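Local atomic coordinates of malate oxidoreductase (Thermotoga maritima, PDB entry 1VL6), a protein that probably catalyses the NAD-dependent oxidative decarboxylation of malate to pyruvate. Residues Pro162-Asp167 against Ser342-Asn347; Leu228-Pro233 against Ile244-Asn249; Asn274-Glu279 against Pro298-Glu303; Lys287-Ala292 against Gly309-Ala314; Ala337-Ser342 against Ala383-Ala388. All blocks are in the same frame, centred on the assembly; numbering follows the deposited sequence.

Contact 1: residues Pro162-Asp167 against Ser342-Asn347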
# COMPACT_ATOMS: atom_id res chain seq x y z
N PRO A 162 -0.80 10.31 24.87
CA PRO A 162 -0.28 9.27 25.72
C PRO A 162 1.20 9.04 25.42
O PRO A 162 1.64 9.25 24.27
CB PRO A 162 -1.13 8.02 25.34
CG PRO A 162 -1.61 8.29 23.95
CD PRO A 162 -1.85 9.80 23.97
N VAL A 163 1.94 8.67 26.46
CA VAL A 163 3.33 8.32 26.33
C VAL A 163 3.50 7.01 27.04
O VAL A 163 3.11 6.87 28.18
CB VAL A 163 4.19 9.33 27.04
CG1 VAL A 163 5.67 9.01 26.83
CG2 VAL A 163 3.85 10.76 26.60
N PHE A 164 4.13 6.06 26.35
CA PHE A 164 4.28 4.69 26.78
C PHE A 164 5.73 4.32 26.54
O PHE A 164 6.25 4.64 25.47
CB PHE A 164 3.39 3.83 25.89
CG PHE A 164 3.41 2.36 26.21
CD1 PHE A 164 2.82 1.86 27.37
CD2 PHE A 164 3.95 1.46 25.32
CE1 PHE A 164 2.81 0.50 27.64
CE2 PHE A 164 3.94 0.08 25.58
CZ PHE A 164 3.37 -0.40 26.75
N HIS A 165 6.38 3.68 27.51
CA HIS A 165 7.72 3.07 27.31
C HIS A 165 7.67 1.55 27.50
O HIS A 165 7.47 1.07 28.63
CB HIS A 165 8.73 3.68 28.27
CG HIS A 165 10.13 3.18 28.10
ND1 HIS A 165 11.08 3.32 29.08
CD2 HIS A 165 10.74 2.56 27.07
CE1 HIS A 165 12.22 2.81 28.67
NE2 HIS A 165 12.04 2.32 27.45
N ASP A 166 7.79 0.81 26.41
CA ASP A 166 7.72 -0.65 26.47
C ASP A 166 8.42 -1.33 27.60
O ASP A 166 7.83 -2.11 28.32
CB ASP A 166 8.38 -1.28 25.25
CG ASP A 166 7.47 -1.38 24.15
OD1 ASP A 166 7.31 -0.39 23.41
OD2 ASP A 166 6.84 -2.45 24.03
N ASP A 167 9.72 -1.10 27.66
CA ASP A 167 10.58 -1.85 28.56
C ASP A 167 10.19 -1.68 29.99
O ASP A 167 10.48 -2.53 30.82
CB ASP A 167 12.03 -1.41 28.37
CG ASP A 167 12.52 -1.69 26.94
OD1 ASP A 167 12.73 -2.93 26.76
OD2 ASP A 167 12.62 -0.81 25.99
N SER A 342 -6.20 10.31 26.10
CA SER A 342 -5.73 10.79 27.42
C SER A 342 -4.48 10.02 27.86
O SER A 342 -4.02 9.00 27.21
CB SER A 342 -6.87 10.81 28.52
OG SER A 342 -7.08 9.51 29.12
N LYS A 343 -3.96 10.53 28.97
CA LYS A 343 -2.82 9.96 29.65
C LYS A 343 -3.05 8.50 29.97
O LYS A 343 -4.17 8.12 30.34
CB LYS A 343 -2.59 10.77 30.95
CG LYS A 343 -2.08 12.24 30.68
CD LYS A 343 -1.58 13.01 31.91
CE LYS A 343 -1.36 14.52 31.59
NZ LYS A 343 -0.21 14.74 30.72
N ILE A 344 -2.03 7.67 29.79
CA ILE A 344 -2.13 6.25 30.21
C ILE A 344 -2.16 6.17 31.72
O ILE A 344 -1.32 6.73 32.36
CB ILE A 344 -0.96 5.45 29.70
CG1 ILE A 344 -1.13 5.19 28.19
CG2 ILE A 344 -0.88 4.12 30.45
CD1 ILE A 344 0.14 4.97 27.48
N THR A 345 -3.12 5.44 32.28
CA THR A 345 -3.32 5.38 33.73
C THR A 345 -3.14 3.98 34.26
O THR A 345 -3.15 3.02 33.51
CB THR A 345 -4.77 5.78 34.05
OG1 THR A 345 -5.69 4.91 33.36
CG2 THR A 345 -5.09 7.18 33.50
N LYS A 346 -3.00 3.89 35.57
CA LYS A 346 -2.80 2.61 36.26
C LYS A 346 -3.98 1.68 35.98
O LYS A 346 -3.78 0.53 35.65
CB LYS A 346 -2.63 2.84 37.77
CG LYS A 346 -2.07 1.64 38.59
CD LYS A 346 -1.98 2.04 40.13
CE LYS A 346 -3.03 1.33 41.03
NZ LYS A 346 -3.36 2.17 42.26
N ASN A 347 -5.20 2.21 36.03
CA ASN A 347 -6.40 1.41 35.63
C ASN A 347 -6.34 0.83 34.20
O ASN A 347 -6.70 -0.34 33.98
CB ASN A 347 -7.68 2.20 35.79
CG ASN A 347 -8.18 2.25 37.24
OD1 ASN A 347 -8.98 3.13 37.61
ND2 ASN A 347 -7.75 1.29 38.05
O HOH W 1 0.58 8.88 28.90

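Contact 2: residues Leu228-Pro233 against Ile244-Asn249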
# COMPACT_ATOMS: atom_id res chain seq x y z
N LEU A 228 18.22 -5.68 47.81
CA LEU A 228 18.03 -4.26 48.12
C LEU A 228 17.43 -4.08 49.50
O LEU A 228 16.33 -4.57 49.80
CB LEU A 228 17.15 -3.54 47.09
CG LEU A 228 17.83 -3.16 45.79
CD1 LEU A 228 18.28 -4.41 45.01
CD2 LEU A 228 16.88 -2.34 44.97
N ASN A 229 18.18 -3.39 50.33
CA ASN A 229 17.88 -3.27 51.72
C ASN A 229 18.48 -1.92 52.20
O ASN A 229 19.71 -1.78 52.25
CB ASN A 229 18.53 -4.50 52.38
CG ASN A 229 18.29 -4.58 53.86
OD1 ASN A 229 18.47 -3.61 54.61
ND2 ASN A 229 17.93 -5.78 54.31
N GLU A 230 17.62 -0.94 52.53
CA GLU A 230 18.16 0.37 53.04
C GLU A 230 19.33 0.25 54.01
O GLU A 230 20.25 1.08 53.98
CB GLU A 230 17.15 1.23 53.81
CG GLU A 230 16.56 2.35 52.98
CD GLU A 230 16.32 3.61 53.78
OE1 GLU A 230 17.25 4.42 53.91
OE2 GLU A 230 15.19 3.80 54.23
N ASN A 231 19.28 -0.75 54.90
CA ASN A 231 20.35 -0.96 55.93
C ASN A 231 21.71 -1.36 55.36
O ASN A 231 22.70 -1.26 56.08
CB ASN A 231 20.04 -2.11 56.92
CG ASN A 231 18.78 -1.92 57.71
OD1 ASN A 231 17.86 -2.75 57.62
ND2 ASN A 231 18.71 -0.83 58.50
N ASP A 232 21.77 -1.93 54.14
CA ASP A 232 23.09 -2.20 53.49
C ASP A 232 23.16 -1.26 52.27
O ASP A 232 22.66 -1.62 51.19
CB ASP A 232 23.34 -3.66 53.02
CG ASP A 232 22.57 -4.70 53.80
OD1 ASP A 232 22.83 -4.85 55.03
OD2 ASP A 232 21.71 -5.44 53.26
N PRO A 233 23.78 -0.09 52.44
CA PRO A 233 23.63 1.01 51.47
C PRO A 233 24.35 0.70 50.14
O PRO A 233 23.98 1.23 49.07
CB PRO A 233 24.33 2.17 52.16
CG PRO A 233 25.41 1.48 53.06
CD PRO A 233 24.76 0.21 53.51
N ILE A 244 12.84 1.38 45.88
CA ILE A 244 12.40 -0.00 45.90
C ILE A 244 12.67 -0.71 47.21
O ILE A 244 11.81 -1.46 47.75
CB ILE A 244 13.03 -0.80 44.77
CG1 ILE A 244 12.59 -0.22 43.41
CG2 ILE A 244 12.62 -2.29 44.87
CD1 ILE A 244 11.11 -0.25 43.16
N ALA A 245 13.85 -0.47 47.74
CA ALA A 245 14.20 -1.09 49.01
C ALA A 245 13.17 -0.70 50.08
O ALA A 245 12.90 -1.46 51.01
CB ALA A 245 15.60 -0.67 49.46
N ARG A 246 12.64 0.50 49.98
CA ARG A 246 11.72 0.97 51.01
C ARG A 246 10.32 0.37 50.94
O ARG A 246 9.60 0.39 51.91
CB ARG A 246 11.60 2.47 50.95
CG ARG A 246 12.82 3.10 51.50
CD ARG A 246 13.01 4.48 51.03
NE ARG A 246 13.88 5.16 51.97
CZ ARG A 246 14.61 6.19 51.66
NH1 ARG A 246 14.59 6.69 50.44
NH2 ARG A 246 15.38 6.73 52.58
N ILE A 247 9.94 -0.17 49.79
CA ILE A 247 8.63 -0.76 49.69
C ILE A 247 8.72 -2.25 49.52
O ILE A 247 7.73 -2.87 49.16
CB ILE A 247 7.81 -0.16 48.51
CG1 ILE A 247 8.63 -0.23 47.19
CG2 ILE A 247 7.36 1.25 48.88
CD1 ILE A 247 7.88 0.22 45.97
N THR A 248 9.87 -2.84 49.82
CA THR A 248 10.07 -4.30 49.59
C THR A 248 10.68 -4.97 50.79
O THR A 248 10.94 -4.35 51.78
CB THR A 248 10.96 -4.60 48.38
OG1 THR A 248 12.11 -3.75 48.42
CG2 THR A 248 10.24 -4.27 47.09
N ASN A 249 10.85 -6.27 50.68
CA ASN A 249 11.59 -7.06 51.65
C ASN A 249 11.11 -6.91 53.08
O ASN A 249 11.87 -6.47 53.96
CB ASN A 249 13.05 -6.74 51.50
CG ASN A 249 13.90 -7.70 52.23
OD1 ASN A 249 13.48 -8.82 52.58
ND2 ASN A 249 15.13 -7.29 52.47
O HOH W 2 14.04 -5.99 48.41

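Contact 3: residues Asn274-Glu279 against Pro298-Glu303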
# COMPACT_ATOMS: atom_id res chain seq x y z
N ASN A 274 22.66 -17.07 32.57
CA ASN A 274 23.27 -18.15 33.33
C ASN A 274 23.77 -17.73 34.71
O ASN A 274 24.90 -17.99 35.04
CB ASN A 274 24.36 -18.84 32.48
CG ASN A 274 23.78 -19.51 31.22
OD1 ASN A 274 22.75 -20.18 31.27
ND2 ASN A 274 24.43 -19.29 30.08
N ILE A 275 22.92 -17.14 35.51
CA ILE A 275 23.31 -16.76 36.86
C ILE A 275 22.61 -17.54 37.95
O ILE A 275 23.07 -17.53 39.06
CB ILE A 275 23.09 -15.26 37.15
CG1 ILE A 275 21.63 -14.88 36.95
CG2 ILE A 275 24.02 -14.42 36.31
CD1 ILE A 275 21.37 -13.46 37.29
N LEU A 276 21.47 -18.15 37.65
CA LEU A 276 20.73 -18.92 38.64
C LEU A 276 21.14 -20.39 38.56
O LEU A 276 20.84 -21.07 37.59
CB LEU A 276 19.24 -18.73 38.38
CG LEU A 276 18.33 -19.05 39.54
CD1 LEU A 276 16.93 -18.41 39.33
CD2 LEU A 276 18.23 -20.56 39.70
N LYS A 277 21.88 -20.87 39.56
CA LYS A 277 22.38 -22.25 39.52
C LYS A 277 21.22 -23.24 39.75
O LYS A 277 20.31 -23.00 40.57
CB LYS A 277 23.53 -22.47 40.52
CG LYS A 277 24.76 -21.72 40.11
CD LYS A 277 26.05 -22.10 40.87
CE LYS A 277 27.30 -21.69 40.06
NZ LYS A 277 28.59 -22.30 40.53
N PRO A 278 21.22 -24.36 39.02
CA PRO A 278 20.10 -25.30 39.09
C PRO A 278 19.83 -25.79 40.50
O PRO A 278 18.70 -25.86 40.90
CB PRO A 278 20.57 -26.45 38.22
CG PRO A 278 22.02 -26.29 38.13
CD PRO A 278 22.28 -24.84 38.15
N GLU A 279 20.87 -26.11 41.27
CA GLU A 279 20.63 -26.58 42.64
C GLU A 279 19.88 -25.60 43.55
O GLU A 279 19.19 -26.02 44.48
CB GLU A 279 21.90 -27.09 43.26
CG GLU A 279 22.36 -28.43 42.66
CD GLU A 279 21.31 -29.57 42.82
OE1 GLU A 279 21.17 -30.15 43.91
OE2 GLU A 279 20.62 -29.91 41.83
N PRO A 298 18.76 -16.57 28.85
CA PRO A 298 18.03 -16.55 30.13
C PRO A 298 18.91 -16.75 31.34
O PRO A 298 20.00 -17.32 31.20
CB PRO A 298 17.03 -17.71 29.98
CG PRO A 298 16.91 -17.89 28.48
CD PRO A 298 18.29 -17.68 27.99
N GLU A 299 18.43 -16.29 32.52
CA GLU A 299 19.13 -16.44 33.79
C GLU A 299 19.49 -17.91 34.10
O GLU A 299 20.52 -18.19 34.75
CB GLU A 299 18.33 -15.84 34.95
CG GLU A 299 18.44 -14.31 35.02
CD GLU A 299 17.38 -13.57 34.20
OE1 GLU A 299 16.75 -14.21 33.34
OE2 GLU A 299 17.22 -12.34 34.42
N ILE A 300 18.65 -18.83 33.63
CA ILE A 300 19.00 -20.25 33.66
C ILE A 300 18.42 -20.90 32.46
O ILE A 300 17.36 -20.49 32.03
CB ILE A 300 18.49 -20.92 34.93
CG1 ILE A 300 18.86 -22.41 34.93
CG2 ILE A 300 17.00 -20.75 35.04
CD1 ILE A 300 18.60 -23.10 36.29
N ASP A 301 19.11 -21.90 31.90
CA ASP A 301 18.60 -22.60 30.75
C ASP A 301 17.26 -23.22 31.13
O ASP A 301 17.14 -23.78 32.20
CB ASP A 301 19.56 -23.68 30.28
CG ASP A 301 18.98 -24.52 29.17
OD1 ASP A 301 18.85 -24.03 28.01
OD2 ASP A 301 18.59 -25.69 29.38
N PRO A 302 16.24 -23.06 30.31
CA PRO A 302 14.90 -23.55 30.66
C PRO A 302 14.81 -25.04 30.88
O PRO A 302 14.17 -25.47 31.83
CB PRO A 302 14.01 -23.10 29.50
CG PRO A 302 14.77 -22.02 28.77
CD PRO A 302 16.24 -22.33 29.02
N GLU A 303 15.43 -25.84 30.03
CA GLU A 303 15.35 -27.30 30.23
C GLU A 303 16.04 -27.62 31.57
O GLU A 303 15.47 -28.31 32.43
CB GLU A 303 15.94 -28.07 29.06
CG GLU A 303 15.81 -29.58 29.20
CD GLU A 303 14.38 -30.05 29.29
OE1 GLU A 303 13.47 -29.36 28.77
OE2 GLU A 303 14.16 -31.12 29.88
O HOH W 3 20.32 -19.85 29.67

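Contact 4: residues Lys287-Ala292 against Gly309-Ala314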
# COMPACT_ATOMS: atom_id res chain seq x y z
N LYS A 287 6.76 -26.44 43.96
CA LYS A 287 6.21 -25.95 42.70
C LYS A 287 6.69 -24.55 42.33
O LYS A 287 5.91 -23.66 42.02
CB LYS A 287 4.69 -26.07 42.71
CG LYS A 287 4.21 -27.55 42.54
CD LYS A 287 2.67 -27.67 42.45
CE LYS A 287 2.19 -28.85 41.56
NZ LYS A 287 0.79 -28.60 40.96
N PRO A 288 8.00 -24.35 42.35
CA PRO A 288 8.59 -23.06 42.05
C PRO A 288 8.43 -22.64 40.60
O PRO A 288 8.43 -23.48 39.68
CB PRO A 288 10.05 -23.30 42.34
CG PRO A 288 10.25 -24.75 42.12
CD PRO A 288 9.03 -25.35 42.68
N VAL A 289 8.31 -21.33 40.42
CA VAL A 289 8.08 -20.74 39.14
C VAL A 289 9.24 -19.84 38.84
O VAL A 289 9.67 -19.06 39.73
CB VAL A 289 6.79 -19.92 39.13
CG1 VAL A 289 6.65 -19.13 37.80
CG2 VAL A 289 5.64 -20.82 39.28
N ILE A 290 9.75 -19.97 37.60
CA ILE A 290 10.98 -19.32 37.15
C ILE A 290 10.67 -18.59 35.83
O ILE A 290 10.44 -19.25 34.78
CB ILE A 290 12.06 -20.38 36.84
CG1 ILE A 290 12.37 -21.26 38.04
CG2 ILE A 290 13.36 -19.74 36.28
CD1 ILE A 290 13.00 -20.59 39.14
N PHE A 291 10.63 -17.25 35.91
CA PHE A 291 10.47 -16.41 34.74
C PHE A 291 11.91 -15.93 34.54
O PHE A 291 12.42 -15.10 35.33
CB PHE A 291 9.57 -15.20 35.04
CG PHE A 291 8.07 -15.48 35.14
CD1 PHE A 291 7.54 -16.76 35.13
CD2 PHE A 291 7.19 -14.42 35.35
CE1 PHE A 291 6.17 -16.95 35.25
CE2 PHE A 291 5.81 -14.60 35.47
CZ PHE A 291 5.31 -15.87 35.42
N ALA A 292 12.59 -16.47 33.53
CA ALA A 292 13.97 -16.08 33.32
C ALA A 292 14.03 -15.34 32.03
O ALA A 292 14.22 -15.94 30.97
CB ALA A 292 14.90 -17.30 33.31
N GLY A 309 13.66 -29.23 38.77
CA GLY A 309 12.45 -29.24 39.54
C GLY A 309 11.46 -28.09 39.31
O GLY A 309 10.43 -28.02 39.97
N ALA A 310 11.75 -27.19 38.37
CA ALA A 310 10.85 -26.06 38.16
C ALA A 310 9.47 -26.53 37.76
O ALA A 310 9.32 -27.38 36.93
CB ALA A 310 11.41 -25.13 37.07
N PHE A 311 8.43 -25.95 38.36
CA PHE A 311 7.03 -26.30 37.97
C PHE A 311 6.62 -25.57 36.73
O PHE A 311 5.90 -26.12 35.94
CB PHE A 311 6.08 -25.90 39.09
CG PHE A 311 4.64 -26.00 38.74
CD1 PHE A 311 4.10 -27.19 38.30
CD2 PHE A 311 3.79 -24.91 38.97
CE1 PHE A 311 2.74 -27.29 38.00
CE2 PHE A 311 2.45 -25.00 38.72
CZ PHE A 311 1.92 -26.20 38.23
N ILE A 312 7.05 -24.31 36.57
CA ILE A 312 6.74 -23.50 35.35
C ILE A 312 7.95 -22.64 35.00
O ILE A 312 8.58 -22.00 35.90
CB ILE A 312 5.56 -22.56 35.58
CG1 ILE A 312 4.25 -23.33 35.62
CG2 ILE A 312 5.49 -21.49 34.49
CD1 ILE A 312 3.09 -22.53 36.23
N VAL A 313 8.26 -22.60 33.72
CA VAL A 313 9.41 -21.85 33.28
C VAL A 313 8.96 -20.94 32.13
O VAL A 313 8.22 -21.36 31.21
CB VAL A 313 10.52 -22.81 32.81
CG1 VAL A 313 11.70 -22.05 32.28
CG2 VAL A 313 10.94 -23.68 33.93
N ALA A 314 9.40 -19.70 32.19
CA ALA A 314 9.09 -18.76 31.16
C ALA A 314 10.33 -17.99 30.79
O ALA A 314 11.19 -17.78 31.64
CB ALA A 314 7.98 -17.79 31.63

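Contact 5: residues Ala337-Ser342 against Ala383-Ala388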
# COMPACT_ATOMS: atom_id res chain seq x y z
N ALA A 337 -5.07 3.79 23.93
CA ALA A 337 -4.67 5.06 24.51
C ALA A 337 -4.76 6.21 23.51
O ALA A 337 -5.19 7.32 23.83
CB ALA A 337 -3.25 4.95 25.03
N VAL A 338 -4.32 5.95 22.30
CA VAL A 338 -4.29 7.02 21.31
C VAL A 338 -5.70 7.42 20.91
O VAL A 338 -5.94 8.59 20.66
CB VAL A 338 -3.49 6.58 20.08
CG1 VAL A 338 -3.77 7.50 18.91
CG2 VAL A 338 -2.04 6.56 20.43
N GLU A 339 -6.61 6.46 20.89
CA GLU A 339 -8.01 6.73 20.57
C GLU A 339 -8.71 7.49 21.70
O GLU A 339 -9.49 8.40 21.44
CB GLU A 339 -8.70 5.41 20.31
CG GLU A 339 -10.03 5.49 19.63
CD GLU A 339 -10.52 4.08 19.34
OE1 GLU A 339 -9.91 3.40 18.45
OE2 GLU A 339 -11.47 3.66 20.04
N LYS A 340 -8.42 7.12 22.95
CA LYS A 340 -8.92 7.81 24.13
C LYS A 340 -8.32 9.21 24.21
O LYS A 340 -8.87 10.12 24.82
CB LYS A 340 -8.47 7.03 25.36
CG LYS A 340 -9.47 6.90 26.51
CD LYS A 340 -8.90 5.92 27.59
CE LYS A 340 -9.96 5.39 28.52
NZ LYS A 340 -10.42 6.43 29.52
N ARG A 341 -7.14 9.36 23.63
CA ARG A 341 -6.39 10.61 23.68
C ARG A 341 -5.90 11.03 25.05
O ARG A 341 -5.22 12.03 25.15
CB ARG A 341 -7.17 11.77 23.15
CG ARG A 341 -7.43 11.69 21.72
CD ARG A 341 -8.11 12.94 21.26
NE ARG A 341 -9.07 12.68 20.21
CZ ARG A 341 -9.91 13.59 19.72
NH1 ARG A 341 -9.92 14.86 20.17
NH2 ARG A 341 -10.74 13.21 18.77
N SER A 342 -6.20 10.31 26.10
CA SER A 342 -5.73 10.79 27.42
C SER A 342 -4.48 10.02 27.86
O SER A 342 -4.02 9.00 27.21
CB SER A 342 -6.87 10.81 28.52
OG SER A 342 -7.08 9.51 29.12
N ALA A 383 -9.96 -3.50 26.37
CA ALA A 383 -9.78 -3.26 27.78
C ALA A 383 -9.30 -1.82 28.02
O ALA A 383 -9.85 -1.09 28.86
CB ALA A 383 -8.80 -4.24 28.40
N VAL A 384 -8.29 -1.42 27.26
CA VAL A 384 -7.68 -0.13 27.45
C VAL A 384 -8.60 1.04 27.06
O VAL A 384 -8.77 2.01 27.79
CB VAL A 384 -6.36 -0.09 26.73
CG1 VAL A 384 -5.74 1.29 26.79
CG2 VAL A 384 -5.38 -1.07 27.38
N LYS A 385 -9.24 0.90 25.90
CA LYS A 385 -10.23 1.84 25.43
C LYS A 385 -11.31 2.03 26.48
O LYS A 385 -11.74 3.13 26.71
CB LYS A 385 -10.75 1.31 24.11
CG LYS A 385 -11.92 1.99 23.43
CD LYS A 385 -12.31 1.11 22.18
CE LYS A 385 -13.85 0.98 21.91
NZ LYS A 385 -14.53 2.26 21.45
N GLY A 386 -11.73 0.97 27.15
CA GLY A 386 -12.85 1.04 28.11
C GLY A 386 -12.56 1.58 29.49
O GLY A 386 -13.50 1.87 30.21
N SER A 387 -11.28 1.71 29.89
CA SER A 387 -10.94 2.11 31.27
C SER A 387 -10.55 3.54 31.52
O SER A 387 -9.84 4.11 30.75
CB SER A 387 -9.71 1.37 31.81
OG SER A 387 -9.55 0.14 31.23
N ALA A 388 -10.89 4.03 32.72
CA ALA A 388 -10.25 5.20 33.41
C ALA A 388 -8.86 5.61 32.94
O ALA A 388 -8.04 6.04 33.76
CB ALA A 388 -10.15 4.91 34.97

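Contact 1: residues Pro162-Asp167 against Ser342-Asn347
An apolar contact, with one bridging water, joins the edge strand 163-165 and the residue before it, P162, to the link between helices 330-340 and 346-358. I344 carries it. Its CG1 stands anti to the carbonyl carbon (chi1 -75°), and the extended chain that follows brings CD1, the end of the side chain, down onto the strand. There I344 CD1 rests 3.9 Å from P162 CB. The same methyl, I344 CD1, lies 3.8 Å from F164 CB. Between these two, I344 CD1 comes to 3.6 Å from the carbonyl oxygen V163 O. I344 CD1 approaches the F164 ring obliquely, beside ring atom F164 CD1. F164 turns its ring toward helix 330-340, where F330 and I333 receive it, while V163 sends its side chain to helix 147-158. P162 also lays its CB 3.6 Å from S342 O, which brings the start of the link close as well. A water bridges the two backbones: it accepts from V163 N at 2.8 Å and from I344 N at 3.0 Å, giving both N-H donors one acceptor. Farther along, T345 is the N-cap of helix 346-358, its OG1 capping M348 N. The arrangement is that of an alpha/beta fold: the outermost strand, within this chain, of a four-stranded parallel sheet pairs with strand 137-140 and is covered by the link between helices 330-340 and 346-358, late in the chain.

Contact 2: residues Leu228-Pro233 against Ile244-Asn249
R246 leaves the last turn of helix 239-246 and runs past E230 of the turn N229-D232. With R246 CB as its root, the side chain brings R246 CG to 3.7 Å from E230 OE2, and R246 CD passes alongside the same oxygen, extended as far as NE. R246 NE gives E230 OE2 a weak hydrogen bond of 2.9 Å, bent to 141° at the hydrogen, within a salt bridge; OE2 comes to the guanidinium edge, near its plane. At the tip, R246 NH2 lies 3.3 Å from E230 OE1, but carboxylate and guanidinium planes stand 75° apart, so the two groups do not pair flat. Behind this ion pair the contact turns apolar. A245 CB points into the loop, 4.0 Å from L228 CB and 3.7 Å from E230 N, and L228 CD2 approaches I244 CB. A water donates to both L228 O and T248 OG1, bridging the loop to the residues just after the helix. N229 and N249 bring their amides close, and the ND2 of each donates to L253 O rather than to the other. Chemically, the contact is layered: a small apolar patch of L228, I244 and A245, amides sharing one outside carbonyl, and a surface ion pair whose skewed planes suggest that charge attraction matters more than a precise hydrogen-bond geometry.

Contact 3: residues Asn274-Glu279 against Pro298-Glu303
E299 O is gripped by two successive backbone N-H groups, those of I275 and L276. The shorter bond to E299 O, from I275 N at 2.7 Å, is bent and weak; L276 N comes to E299 O almost straight, at 3.1 Å and 172°, but from above the carbonyl plane instead of along a lone pair. In this Rossmann-type NAD-binding domain both segments are strand-to-helix connections. Segment 274-279 follows strand 266-269; segment 298-303 comes after strand 289-292. The bonds thus fasten together two loops at the carboxyl ends of the parallel strands of the mixed sheet, the edge on which cofactors lie in such folds. One residue earlier in each loop, N274 N donates to P298 O at 3.0 Å. A water reinforces this pairing, donating both to P298 O and to the side-chain atom N274 OD1.

Side chains fill in around the backbone bonds. I275 holds CG1 between its backbone N and carbonyl carbon (chi1 59°), a setting that lays it alongside E299, with I275 CG1 3.8 Å from E299 CG and the two side chains pointing the same way. The carboxylate of E299 bends off at chi2 and is engaged elsewhere: OE2 with S271 OG, OE1 with A294 N. I300 packs on L276 and P278, with I300 CB 4.2 Å from L276 CB, and its CG2 branch touches I290 of the sheet. D301 is the N-cap of helix 302-307, with OD2 on L304 N. At the tip of its side chain, I300 CD1 sits 3.9 Å from P278 CA.

Contact 4: residues Lys287-Ala292 against Gly309-Ala314
F311 sets its CG anti to the backbone N (chi1 171°) and K287 sets its own anti to the carbonyl carbon (chi1 -74°), and these choices bring the lysine chain over the phenyl ring. The pair stands at the entrance to two parallel strands, 289-292 and 312-315, the flanks of a beta-alpha-beta unit whose helix is 302-307. K287 CE lies over one face of the F311 ring, 4.3 Å from its centroid, a CH-pi contact; I312 CG1 covers the opposite face. V289 CG2 meets the ring at its edge. A serine in place of F311 would probably leave the methylenes of K287 without their aromatic floor and free the lysine to swing about.

Backbone bonds then lace the strands. F311 N reaches P288 O at 2.8 Å. Next, I290 N donates to I312 O at 2.9 Å. I290 uses its carbonyl too, with A314 N bonded to I290 O at 2.8 Å. V289, F291, I312 and A314 share one face of the sheet, with F291 also resting on helix 166-186. I290 and V313 occupy the other face, where V313 packs against helix 302-307. G309, closing the preceding helix in a Schellman motif, starts the return to the sheet. At the far end of the ladder A314 O accepts from A292 N at 2.7 Å, while A314 CB lies 3.7 Å from F291 CD1.

Contact 5: residues Ala337-Ser342 against Ala383-Ala388
E339 and K385 make the charged part of this contact, E339 OE2 and K385 NZ forming a long salt bridge of 3.6 Å. The extended glutamate crosses the lysine obliquely, E339 OE2 lying nearer K385 CD (3.4 Å) than the ammonium; the firmer partner of OE2 is Y381 OH, and K34 of the second subunit packs on E339. K340 meets backbone oxygens: its methylenes run toward the last turn of helix 374-386, with K340 CD 3.9 Å from V384 O. The exact placing of its NZ near S387 O is doubtful. A serine in place of K340 would probably lose the methylene packing over V384 O and leave this end of helix 374-386 less covered. Within the C-terminal segment S387 OG donates to A383 O at 2.7 Å, tying the residue after the helix back to its last turn. Van der Waals packing is slight: V384 CG1 lies against the backbone A337 N, 3.9 Å away. The arrangement is helix-helix packing late in the chain, between the C-terminal ends of helices 330-340 and 374-386 in the alpha-helical part of the malic enzyme fold.

Overall arrangement
Along the chain, contact 1 opens first, and contacts 2, 3 and 4 all fall between its two segments, 162-167 and 342-347. Contacts 3 and 4 form one cluster: their centres are about 10 Å apart and their segments alternate. Contact 4 pairs strands 289-292 and 312-315 of the mixed sheet; contact 3 lies in loops following strands 266-269 and 289-292. The centre of contact 2 is about 25 Å from that of contact 3 and 26 Å from that of contact 4, near strand 226-227 at the sheet's other edge. Contacts 1 and 5, centres also about 10 Å apart, share S342, cross along the chain and involve helices 330-340, 346-358 and 374-386. After building the NAD-binding sheet, the chain returns to strand 163-165.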